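PDB 5A7V: putative glycosidase ph117-related from Bacteroides thetaiotaomicron, which probably acts on beta-linked mannosides as a family GH130 glycosidase or phosphorylase and binds mannose in a pocket at the centre of a beta-propeller. Local coordinates for residues Asn32-Ala38 with Thr323-Phe329; Glu145-Ile149 with Val347-Gly351; Phe336-Tyr342 with Tyr363-Lys369. All blocks are in the same frame, centred on the assembly; numbering follows the deposited sequence.

Contact 1 of 3, residues Asn32-Ala38 with Thr323-Phe329; sequences NVLPDWA and TRLDEPF
Leu-325, in the turn that leaves strand 320-324 at the edge of its sheet, is met by Leu-34, Pro-35, Trp-37 and Ala-38 of the N-terminal arm, which lies along the outside of the propeller before its first strand. The branched end of Leu-325 carries most of the apolar contact. Its CD1 faces Leu-34 CD2 at 4.2 Å, whereas CD2 settles among the other three residues and presses on Pro-35 CD at 3.4 Å, closer than ordinary van der Waals spacing. Residues 35-38 form a type I turn that gathers these partners on one side, and Pro-35 CG rests over a face of the Trp-37 indole. The six-membered part of that indole then reaches across to the strand end: CH2 lies 3.9 Å from Leu-325 CD2, and CZ2 is 3.7 Å from Thr-323 CG2. Thr-323 offers its methyl to the ring because its hydroxyl is turned anti to the backbone N (chi1 -173°). Farther along, Leu-34 CD2 touches Phe-329 CB at 4.0 Å.

The other end is polar. Asn-32 ND2 donates to Pro-328 O over 2.9 Å with an N-H...O angle of 142°, while a water bridges Asn-32 OD1 and Glu-327 O. The same ND2 also reaches Asp-384 O near the C-terminus; the Glu-327 carboxylate turns elsewhere, to Tyr-301 and Arg-300. A primary amide suits this position, since it can donate and accept at once. The arm is thus held by dispersion at its turn and by directional bonds at Asn-32, without a salt bridge between the two segments.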
loop_
_atom_site.group_PDB
_atom_site.type_symbol
_atom_site.label_atom_id
_atom_site.label_comp_id
_atom_site.label_asym_id
_atom_site.label_seq_id
_atom_site.Cartn_x
_atom_site.Cartn_y
_atom_site.Cartn_z
ATOM N N ASN A 32 -5.426 -11.521 20.384
ATOM C CA ASN A 32 -6.132 -11.090 19.171
ATOM C C ASN A 32 -6.110 -12.255 18.188
ATOM O O ASN A 32 -5.246 -12.334 17.316
ATOM C CB ASN A 32 -5.433 -9.875 18.614
ATOM C CG ASN A 32 -6.058 -9.340 17.323
ATOM O OD1 ASN A 32 -7.201 -9.645 16.953
ATOM N ND2 ASN A 32 -5.334 -8.464 16.691
ATOM N N VAL A 33 -7.075 -13.148 18.311
ATOM C CA VAL A 33 -7.065 -14.408 17.535
ATOM C C VAL A 33 -7.539 -14.158 16.108
ATOM O O VAL A 33 -8.486 -13.417 15.890
ATOM C CB VAL A 33 -7.960 -15.460 18.187
ATOM C CG1 VAL A 33 -8.007 -16.750 17.376
ATOM C CG2 VAL A 33 -7.546 -15.737 19.643
ATOM N N LEU A 34 -6.828 -14.749 15.144
ATOM C CA LEU A 34 -7.153 -14.621 13.718
ATOM C C LEU A 34 -7.999 -15.769 13.222
ATOM O O LEU A 34 -7.821 -16.896 13.676
ATOM C CB LEU A 34 -5.872 -14.535 12.901
ATOM C CG LEU A 34 -4.930 -13.356 13.139
ATOM C CD1 LEU A 34 -3.606 -13.533 12.376
ATOM C CD2 LEU A 34 -5.643 -12.069 12.775
ATOM N N PRO A 35 -8.899 -15.503 12.257
ATOM C CA PRO A 35 -9.538 -16.653 11.574
ATOM C C PRO A 35 -8.502 -17.418 10.724
ATOM O O PRO A 35 -7.406 -16.873 10.409
ATOM C CB PRO A 35 -10.597 -15.999 10.715
ATOM C CG PRO A 35 -10.234 -14.587 10.601
ATOM C CD PRO A 35 -9.250 -14.212 11.649
ATOM N N ASP A 36 -8.865 -18.649 10.346
ATOM C CA ASP A 36 -7.948 -19.546 9.624
ATOM C C ASP A 36 -7.470 -18.986 8.269
ATOM O O ASP A 36 -6.407 -19.379 7.773
ATOM C CB ASP A 36 -8.648 -20.895 9.451
ATOM C CG ASP A 36 -7.749 -21.985 8.890
ATOM O OD1 ASP A 36 -6.622 -22.186 9.378
ATOM O OD2 ASP A 36 -8.210 -22.673 7.950
ATOM N N TRP A 37 -8.272 -18.119 7.659
ATOM C CA TRP A 37 -7.992 -17.591 6.295
ATOM C C TRP A 37 -7.037 -16.410 6.257
ATOM O O TRP A 37 -6.550 -16.022 5.212
ATOM C CB TRP A 37 -9.302 -17.234 5.579
ATOM C CG TRP A 37 -10.155 -16.230 6.287
ATOM C CD1 TRP A 37 -11.226 -16.502 7.085
ATOM C CD2 TRP A 37 -10.006 -14.794 6.279
ATOM N NE1 TRP A 37 -11.771 -15.329 7.565
ATOM C CE2 TRP A 37 -11.033 -14.264 7.108
ATOM C CE3 TRP A 37 -9.146 -13.917 5.635
ATOM C CZ2 TRP A 37 -11.181 -12.893 7.304
ATOM C CZ3 TRP A 37 -9.315 -12.562 5.808
ATOM C CH2 TRP A 37 -10.314 -12.052 6.678
ATOM N N ALA A 38 -6.816 -15.790 7.437
ATOM C CA ALA A 38 -6.071 -14.540 7.506
ATOM C C ALA A 38 -4.559 -14.734 7.633
ATOM O O ALA A 38 -4.073 -15.657 8.272
ATOM C CB ALA A 38 -6.561 -13.715 8.697
ATOM N N THR A 323 -16.319 -11.558 4.528
ATOM C CA THR A 323 -16.092 -11.194 5.935
ATOM C C THR A 323 -14.851 -10.331 6.017
ATOM O O THR A 323 -14.058 -10.210 5.061
ATOM C CB THR A 323 -15.949 -12.455 6.809
ATOM O OG1 THR A 323 -15.888 -12.061 8.204
ATOM C CG2 THR A 323 -14.753 -13.300 6.443
ATOM N N ARG A 324 -14.694 -9.698 7.189
ATOM C CA ARG A 324 -13.490 -8.957 7.524
ATOM C C ARG A 324 -13.162 -9.137 8.989
ATOM O O ARG A 324 -14.031 -9.496 9.783
ATOM C CB ARG A 324 -13.600 -7.470 7.165
ATOM C CG ARG A 324 -14.726 -6.718 7.862
ATOM C CD ARG A 324 -14.732 -5.240 7.542
ATOM N NE ARG A 324 -16.111 -4.728 7.414
ATOM C CZ ARG A 324 -16.427 -3.510 7.001
ATOM N NH1 ARG A 324 -15.515 -2.549 6.986
ATOM N NH2 ARG A 324 -17.653 -3.212 6.662
ATOM N N LEU A 325 -11.893 -8.918 9.333
ATOM C CA LEU A 325 -11.504 -8.962 10.755
ATOM C C LEU A 325 -12.201 -7.869 11.548
ATOM O O LEU A 325 -12.329 -6.761 11.067
ATOM C CB LEU A 325 -9.987 -8.776 10.926
ATOM C CG LEU A 325 -9.078 -9.658 10.088
ATOM C CD1 LEU A 325 -7.613 -9.321 10.351
ATOM C CD2 LEU A 325 -9.384 -11.120 10.339
ATOM N N ASP A 326 -12.607 -8.182 12.790
ATOM C CA ASP A 326 -13.266 -7.181 13.647
ATOM C C ASP A 326 -12.300 -6.232 14.339
ATOM O O ASP A 326 -12.705 -5.134 14.753
ATOM C CB ASP A 326 -14.182 -7.893 14.640
ATOM C CG ASP A 326 -15.481 -8.380 13.982
ATOM O OD1 ASP A 326 -15.993 -7.709 13.051
ATOM O OD2 ASP A 326 -15.932 -9.486 14.333
ATOM N N GLU A 327 -11.055 -6.670 14.491
ATOM C CA GLU A 327 -9.963 -5.956 15.173
ATOM C C GLU A 327 -8.800 -5.915 14.191
ATOM O O GLU A 327 -8.622 -6.856 13.411
ATOM C CB GLU A 327 -9.515 -6.687 16.443
ATOM C CG GLU A 327 -10.639 -7.015 17.442
ATOM C CD GLU A 327 -11.267 -5.843 18.032
ATOM O OE1 GLU A 327 -10.706 -4.745 17.951
ATOM O OE2 GLU A 327 -12.337 -6.041 18.678
ATOM N N PRO A 328 -7.974 -4.877 14.232
ATOM C CA PRO A 328 -6.831 -4.852 13.310
ATOM C C PRO A 328 -5.845 -5.927 13.673
ATOM O O PRO A 328 -5.638 -6.223 14.838
ATOM C CB PRO A 328 -6.251 -3.454 13.497
ATOM C CG PRO A 328 -6.611 -3.063 14.929
ATOM C CD PRO A 328 -7.952 -3.733 15.176
ATOM N N PHE A 329 -5.177 -6.495 12.659
ATOM C CA PHE A 329 -4.144 -7.534 12.906
ATOM C C PHE A 329 -2.752 -6.920 13.173
ATOM O O PHE A 329 -1.859 -7.597 13.699
ATOM C CB PHE A 329 -4.035 -8.579 11.762
ATOM C CG PHE A 329 -3.418 -8.062 10.466
ATOM C CD1 PHE A 329 -4.135 -7.314 9.572
ATOM C CD2 PHE A 329 -2.081 -8.294 10.212
ATOM C CE1 PHE A 329 -3.555 -6.818 8.405
ATOM C CE2 PHE A 329 -1.494 -7.820 9.053
ATOM C CZ PHE A 329 -2.218 -7.105 8.142
HETATM O O HOH W 1 -7.424 -9.259 14.063
#

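Contact 2 of 3, residues Glu145-Ile149 with Val347-Gly351. With MAN (alpha-D-mannopyranose), chain D; BMA (beta-D-mannopyranose), chain C; MAN (alpha-D-mannopyranose), chain E.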
loop_
_atom_site.group_PDB
_atom_site.type_symbol
_atom_site.label_atom_id
_atom_site.label_comp_id
_atom_site.label_asym_id
_atom_site.label_seq_id
_atom_site.Cartn_x
_atom_site.Cartn_y
_atom_site.Cartn_z
ATOM N N GLU A 145 3.220 9.211 -5.585
ATOM C CA GLU A 145 3.050 8.773 -4.194
ATOM C C GLU A 145 2.602 7.321 -4.090
ATOM O O GLU A 145 1.921 6.792 -4.992
ATOM C CB GLU A 145 1.959 9.589 -3.481
ATOM C CG GLU A 145 2.117 11.079 -3.599
ATOM C CD GLU A 145 0.958 11.875 -3.047
ATOM O OE1 GLU A 145 -0.182 11.332 -2.948
ATOM O OE2 GLU A 145 1.139 13.113 -2.788
ATOM N N ASP A 146 2.943 6.672 -2.997
ATOM C CA ASP A 146 2.229 5.483 -2.525
ATOM C C ASP A 146 2.137 4.339 -3.556
ATOM O O ASP A 146 1.054 3.873 -3.923
ATOM C CB ASP A 146 0.830 5.826 -2.007
ATOM C CG ASP A 146 0.780 6.837 -0.854
ATOM O OD1 ASP A 146 1.828 7.192 -0.313
ATOM O OD2 ASP A 146 -0.381 7.208 -0.539
ATOM N N PRO A 147 3.312 3.872 -4.004
ATOM C CA PRO A 147 3.320 2.813 -5.033
ATOM C C PRO A 147 2.920 1.463 -4.485
ATOM O O PRO A 147 3.214 1.115 -3.342
ATOM C CB PRO A 147 4.791 2.788 -5.499
ATOM C CG PRO A 147 5.541 3.159 -4.227
ATOM C CD PRO A 147 4.671 4.233 -3.583
ATOM N N ARG A 148 2.282 0.656 -5.341
ATOM C CA ARG A 148 2.136 -0.769 -5.102
ATOM C C ARG A 148 2.634 -1.469 -6.378
ATOM O O ARG A 148 2.346 -0.985 -7.474
ATOM C CB ARG A 148 0.703 -1.214 -4.871
ATOM C CG ARG A 148 0.188 -0.891 -3.485
ATOM C CD ARG A 148 -0.657 0.241 -3.464
ATOM N NE ARG A 148 -1.452 0.447 -2.234
ATOM C CZ ARG A 148 -1.656 1.658 -1.785
ATOM N NH1 ARG A 148 -1.121 2.691 -2.339
ATOM N NH2 ARG A 148 -2.360 1.820 -0.675
ATOM N N ILE A 149 3.377 -2.569 -6.199
ATOM C CA ILE A 149 3.965 -3.263 -7.383
ATOM C C ILE A 149 3.583 -4.739 -7.342
ATOM O O ILE A 149 3.673 -5.410 -6.310
ATOM C CB ILE A 149 5.489 -3.118 -7.444
ATOM C CG1 ILE A 149 5.847 -1.644 -7.711
ATOM C CG2 ILE A 149 6.093 -4.017 -8.525
ATOM C CD1 ILE A 149 7.303 -1.247 -7.554
ATOM N N VAL A 347 0.368 2.379 10.679
ATOM C CA VAL A 347 1.148 1.303 10.059
ATOM C C VAL A 347 0.489 1.079 8.698
ATOM O O VAL A 347 -0.465 0.295 8.562
ATOM C CB VAL A 347 1.262 0.025 10.910
ATOM C CG1 VAL A 347 2.195 0.275 12.088
ATOM C CG2 VAL A 347 -0.087 -0.490 11.412
ATOM N N PHE A 348 0.939 1.832 7.694
ATOM C CA PHE A 348 0.233 1.897 6.407
ATOM C C PHE A 348 0.784 0.797 5.486
ATOM O O PHE A 348 1.858 0.937 4.911
ATOM C CB PHE A 348 0.385 3.276 5.782
ATOM C CG PHE A 348 -0.561 3.530 4.655
ATOM C CD1 PHE A 348 -1.891 3.899 4.886
ATOM C CD2 PHE A 348 -0.144 3.317 3.320
ATOM C CE1 PHE A 348 -2.775 4.074 3.853
ATOM C CE2 PHE A 348 -1.033 3.518 2.298
ATOM C CZ PHE A 348 -2.328 3.891 2.530
ATOM N N ILE A 349 0.070 -0.331 5.446
ATOM C CA ILE A 349 0.566 -1.509 4.771
ATOM C C ILE A 349 0.416 -1.393 3.273
ATOM O O ILE A 349 -0.617 -0.968 2.767
ATOM C CB ILE A 349 -0.057 -2.783 5.359
ATOM C CG1 ILE A 349 -1.576 -2.854 5.186
ATOM C CG2 ILE A 349 0.356 -2.981 6.813
ATOM C CD1 ILE A 349 -2.147 -4.257 5.260
ATOM N N GLU A 350 1.490 -1.793 2.569
ATOM C CA GLU A 350 1.555 -1.439 1.162
ATOM C C GLU A 350 2.400 -2.382 0.306
ATOM O O GLU A 350 2.154 -2.415 -0.926
ATOM C CB GLU A 350 2.055 -0.017 1.046
ATOM C CG GLU A 350 1.908 0.626 -0.313
ATOM C CD GLU A 350 2.173 2.115 -0.283
ATOM O OE1 GLU A 350 1.825 2.803 0.701
ATOM O OE2 GLU A 350 2.698 2.704 -1.279
ATOM N N GLY A 351 3.357 -3.098 0.876
ATOM C CA GLY A 351 4.162 -4.044 0.111
ATOM C C GLY A 351 4.216 -5.400 0.785
ATOM O O GLY A 351 4.231 -5.466 2.032
HETATM C C1 MAN D . -3.356 13.299 1.396
HETATM C C2 MAN D . -2.525 12.189 1.881
HETATM C C3 MAN D . -1.117 12.582 1.496
HETATM C C4 MAN D . -0.939 12.932 0.024
HETATM C C5 MAN D . -2.027 13.876 -0.458
HETATM C C6 MAN D . -2.186 13.866 -1.963
HETATM O O1 MAN D . -3.286 14.489 2.085
HETATM O O2 MAN D . -2.798 10.955 1.227
HETATM O O3 MAN D . -0.153 11.561 1.786
HETATM O O4 MAN D . 0.335 13.573 -0.174
HETATM O O5 MAN D . -3.298 13.519 0.048
HETATM O O6 MAN D . -2.492 12.568 -2.485
HETATM C C1 BMA C . -3.322 13.237 1.561
HETATM C C2 BMA C . -2.202 12.278 1.977
HETATM C C3 BMA C . -0.889 12.793 1.432
HETATM C C4 BMA C . -0.994 13.018 -0.063
HETATM C C5 BMA C . -2.266 13.791 -0.433
HETATM C C6 BMA C . -2.482 13.887 -1.932
HETATM O O1 BMA C . -4.618 12.923 2.043
HETATM O O2 BMA C . -2.426 10.973 1.425
HETATM O O3 BMA C . 0.252 11.909 1.750
HETATM O O4 BMA C . 0.170 13.759 -0.464
HETATM O O5 BMA C . -3.463 13.213 0.136
HETATM O O6 BMA C . -2.572 12.607 -2.565
HETATM C C1 MAN E . -3.981 8.636 2.988
HETATM C C2 MAN E . -3.035 7.536 2.461
HETATM C C3 MAN E . -1.524 7.804 2.602
HETATM C C4 MAN E . -1.189 8.406 3.979
HETATM C C5 MAN E . -2.434 8.616 4.860
HETATM C C6 MAN E . -2.113 9.371 6.169
HETATM O O1 MAN E . -5.360 8.091 3.363
HETATM O O2 MAN E . -3.365 7.381 1.074
HETATM O O3 MAN E . -1.037 8.708 1.628
HETATM O O4 MAN E . -0.242 7.537 4.566
HETATM O O5 MAN E . -3.386 9.392 4.065
HETATM O O6 MAN E . -1.635 10.687 5.856
HETATM O O HOH W 2 3.633 -3.218 -3.329
#
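The Phe-348 ring has the chain E mannose over one face, with its CZ 3.7 Å from the sugar C2, while Glu-350 OE1 lies in the ring plane at the edge. A flat, apolar phenyl suits the C-H surface of a pyranose. Arg-148 NH2 comes to CE2 obliquely, at 3.7 Å, the guanidinium standing almost upright to the ring (85° between planes). The guanidinium in turn takes Glu-350 over one of its own faces: CG lies 3.8 Å above the plane, and the carboxylate is stacked, its plane turned 11° from that of the guanidinium. Any ion pair between them is long and doubtful, since Glu-350 OE2 is too close to its neighbours in the model and no N-H points at it. The arginine spends its N-H groups on carbonyls instead. NH1 reaches Asp-146 O at 2.9 Å, and NE and NH2 go to Gly-274 O and Cys-273 O, fixing the planar group's rotation. Glu-350 OE1 is buried without a polar partner. Asp-146 OD2 stands 2.7 Å from the mannose O3; its OD1 is held by Arg-93 and Asn-78. A water joins Ile-149 N to Glu-350 O.

Strands 143-151 and 347-355 pair with 157-164 and 358-365 respectively. Both are first strands of their sheets, consistent with inner strands of propeller blades; their segments run 44° apart near the chain's centre, and strand 75-84 touches both through Asn-78 and Ala-80.

Contact 3 of 3, residues Phe336-Tyr342 with Tyr363-Lys369; sequences FEKSGQY and YGCADSK. With MAN (alpha-D-mannopyranose), chain E.
Tyr-363 and Glu-337 meet hydroxyl to carboxylate, the ring and acid planes turned 66° apart. Tyr-363 OH donates to Glu-337 OE2 over 2.8 Å, reaching that oxygen nearly along its C-O axis and close to the plane of the ring. Glu-337 is extended beyond CG (chi2 166°), which carries its acid from the short helix 335-338 to the strand. OE2 also pairs with Arg-44, and OE1 accepts from Met-333 N and Asp-334 N, so several donors surround the buried acid.

Beside this pair Cys-365 SG lies at the edge of the Phe-336 ring, 4.0 Å from CD1, and also touches Glu-337 CG. A thiol is small and polarisable enough for this sulfur-aromatic approach.

Residues 363-369 make the tight reversal between antiparallel strands 358-365 and 369-375. Ala-366 and Asp-367 both have left-handed backbone angles, and a classic bulge sets Ser-368 and Lys-369 against Cys-365, whose carbonyl accepts from both their amides. Ala-366 projects its methyl onto the chain just after the helix, 3.4 Å from Ser-339 C. There Gly-340, with no side chain, brings its CA within 3.7 Å of Ser-368 OG.

Gln-341 straddles the reversal. Its backbone N donates to Ser-368 OG at 2.8 Å, and its outstretched side chain sends NE2 to Asp-367 O at 2.9 Å, the acceptor almost in the amide plane. Tyr-342 N donates to Ala-366 O.

These bonds hold the backbone around Asp-367, consistent with its placement at the sugar: OD1 accepts from O4 and OD2 from O6 of the chain E mannose, each at 2.7 Å. Tyr-342 lays a ring face over the sugar C6, its own hydroxyl bound to Asn-304 O.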
loop_
_atom_site.group_PDB
_atom_site.type_symbol
_atom_site.label_atom_id
_atom_site.label_comp_id
_atom_site.label_asym_id
_atom_site.label_seq_id
_atom_site.Cartn_x
_atom_site.Cartn_y
_atom_site.Cartn_z
ATOM N N PHE A 336 7.838 5.262 16.522
ATOM C CA PHE A 336 7.860 5.863 15.193
ATOM C C PHE A 336 6.691 5.391 14.318
ATOM O O PHE A 336 6.466 5.982 13.229
ATOM C CB PHE A 336 9.220 5.583 14.527
ATOM C CG PHE A 336 9.637 4.153 14.613
ATOM C CD1 PHE A 336 9.151 3.239 13.698
ATOM C CD2 PHE A 336 10.466 3.697 15.632
ATOM C CE1 PHE A 336 9.462 1.906 13.815
ATOM C CE2 PHE A 336 10.782 2.370 15.777
ATOM C CZ PHE A 336 10.287 1.445 14.847
ATOM N N GLU A 337 5.910 4.401 14.802
ATOM C CA GLU A 337 4.603 4.060 14.220
ATOM C C GLU A 337 3.496 4.943 14.814
ATOM O O GLU A 337 2.539 5.323 14.145
ATOM C CB GLU A 337 4.278 2.599 14.411
ATOM C CG GLU A 337 5.325 1.646 13.829
ATOM C CD GLU A 337 5.214 0.198 14.278
ATOM O OE1 GLU A 337 4.425 -0.107 15.232
ATOM O OE2 GLU A 337 5.892 -0.700 13.668
ATOM N N LYS A 338 3.611 5.186 16.122
ATOM C CA LYS A 338 2.539 5.886 16.869
ATOM C C LYS A 338 2.431 7.357 16.545
ATOM O O LYS A 338 1.386 7.940 16.733
ATOM C CB LYS A 338 2.714 5.663 18.380
ATOM C CG LYS A 338 2.365 4.239 18.811
ATOM C CD LYS A 338 2.580 3.973 20.310
ATOM C CE LYS A 338 1.368 4.358 21.161
ATOM N NZ LYS A 338 0.048 3.621 20.836
ATOM N N SER A 339 3.546 7.994 16.160
ATOM C CA SER A 339 3.540 9.419 15.824
ATOM C C SER A 339 4.673 9.764 14.867
ATOM O O SER A 339 5.735 9.144 14.922
ATOM C CB SER A 339 3.640 10.273 17.085
ATOM O OG SER A 339 3.154 11.577 16.761
ATOM N N GLY A 340 4.437 10.763 14.034
ATOM C CA GLY A 340 5.412 11.183 13.015
ATOM C C GLY A 340 4.822 12.355 12.285
ATOM O O GLY A 340 4.019 13.130 12.830
ATOM N N GLN A 341 5.118 12.443 10.991
ATOM C CA GLN A 341 4.520 13.461 10.163
ATOM C C GLN A 341 3.005 13.403 10.279
ATOM O O GLN A 341 2.350 14.455 10.268
ATOM C CB GLN A 341 4.960 13.259 8.685
ATOM C CG GLN A 341 4.265 14.269 7.784
ATOM C CD GLN A 341 4.586 14.272 6.305
ATOM O OE1 GLN A 341 4.211 15.254 5.660
ATOM N NE2 GLN A 341 5.159 13.228 5.758
ATOM N N TYR A 342 2.464 12.180 10.262
ATOM C CA TYR A 342 1.058 11.955 10.567
ATOM C C TYR A 342 0.963 11.698 12.080
ATOM O O TYR A 342 1.342 10.636 12.574
ATOM C CB TYR A 342 0.478 10.789 9.742
ATOM C CG TYR A 342 -1.012 10.593 9.944
ATOM C CD1 TYR A 342 -1.955 11.394 9.265
ATOM C CD2 TYR A 342 -1.474 9.631 10.850
ATOM C CE1 TYR A 342 -3.312 11.258 9.494
ATOM C CE2 TYR A 342 -2.845 9.483 11.089
ATOM C CZ TYR A 342 -3.762 10.299 10.427
ATOM O OH TYR A 342 -5.118 10.194 10.632
ATOM N N TYR A 363 5.648 -1.365 5.280
ATOM C CA TYR A 363 4.622 -0.410 5.638
ATOM C C TYR A 363 5.221 0.961 5.965
ATOM O O TYR A 363 6.379 1.083 6.401
ATOM C CB TYR A 363 3.759 -0.936 6.805
ATOM C CG TYR A 363 4.534 -1.319 8.019
ATOM C CD1 TYR A 363 5.081 -2.569 8.183
ATOM C CD2 TYR A 363 4.712 -0.397 9.085
ATOM C CE1 TYR A 363 5.806 -2.902 9.347
ATOM C CE2 TYR A 363 5.405 -0.738 10.214
ATOM C CZ TYR A 363 5.922 -1.987 10.384
ATOM O OH TYR A 363 6.603 -2.361 11.518
ATOM N N GLY A 364 4.407 1.998 5.759
ATOM C CA GLY A 364 4.750 3.333 6.286
ATOM C C GLY A 364 4.514 3.440 7.787
ATOM O O GLY A 364 3.532 2.900 8.295
ATOM N N CYS A 365 5.422 4.161 8.431
ATOM C CA CYS A 365 5.331 4.421 9.878
ATOM C C CYS A 365 5.043 5.894 10.082
ATOM O O CYS A 365 5.964 6.729 9.949
ATOM C CB CYS A 365 6.650 4.076 10.550
ATOM S SG CYS A 365 7.155 2.324 10.398
ATOM N N ALA A 366 3.787 6.198 10.384
ATOM C CA ALA A 366 3.357 7.563 10.685
ATOM C C ALA A 366 3.801 8.592 9.627
ATOM O O ALA A 366 4.088 9.741 9.958
ATOM C CB ALA A 366 3.759 7.988 12.095
ATOM N N ASP A 367 3.743 8.190 8.351
ATOM C CA ASP A 367 4.146 9.041 7.235
ATOM C C ASP A 367 5.604 9.570 7.337
ATOM O O ASP A 367 5.936 10.591 6.765
ATOM C CB ASP A 367 3.181 10.213 6.941
ATOM C CG ASP A 367 1.787 9.827 6.482
ATOM O OD1 ASP A 367 1.429 8.634 6.373
ATOM O OD2 ASP A 367 1.020 10.813 6.164
ATOM N N SER A 368 6.456 8.807 8.039
ATOM C CA SER A 368 7.825 9.249 8.304
ATOM C C SER A 368 8.940 8.247 8.000
ATOM O O SER A 368 10.028 8.672 7.584
ATOM C CB SER A 368 7.957 9.754 9.742
ATOM O OG SER A 368 7.312 11.047 9.864
ATOM N N LYS A 369 8.705 6.973 8.298
ATOM C CA LYS A 369 9.700 5.903 8.169
ATOM C C LYS A 369 9.112 4.733 7.386
ATOM O O LYS A 369 7.872 4.617 7.264
ATOM C CB LYS A 369 10.238 5.427 9.548
ATOM C CG LYS A 369 10.700 6.557 10.502
ATOM C CD LYS A 369 11.988 7.160 10.013
ATOM C CE LYS A 369 12.835 7.987 10.991
ATOM N NZ LYS A 369 12.204 9.237 11.389
HETATM C C1 MAN E . -3.981 8.636 2.988
HETATM C C2 MAN E . -3.035 7.536 2.461
HETATM C C3 MAN E . -1.524 7.804 2.602
HETATM C C4 MAN E . -1.189 8.406 3.979
HETATM C C5 MAN E . -2.434 8.616 4.860
HETATM C C6 MAN E . -2.113 9.371 6.169
HETATM O O1 MAN E . -5.360 8.091 3.363
HETATM O O2 MAN E . -3.365 7.381 1.074
HETATM O O3 MAN E . -1.037 8.708 1.628
HETATM O O4 MAN E . -0.242 7.537 4.566
HETATM O O5 MAN E . -3.386 9.392 4.065
HETATM O O6 MAN E . -1.635 10.687 5.856
#

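Contacts 2 and 3 line the site of one sugar: the chain E mannose meets Asp-146 and Phe-348 of contact 2 and Asp-367 and Tyr-342 of contact 3. Their centres are 13 Å apart, and neighbouring strands of one sheet join them, with a probable hydrogen bond of 2.9 Å from Phe-348 N to Gly-364 O. Val-347 also packs on Glu-337. Contact 1 stands at the periphery, its centre 21 Å from that of contact 2 and 24 Å from that of contact 3. It touches contact 2 through Phe-329 CZ and Ile-349 CD1, 4.1 Å apart, but its nearest atoms stay about 8 Å from contact 3.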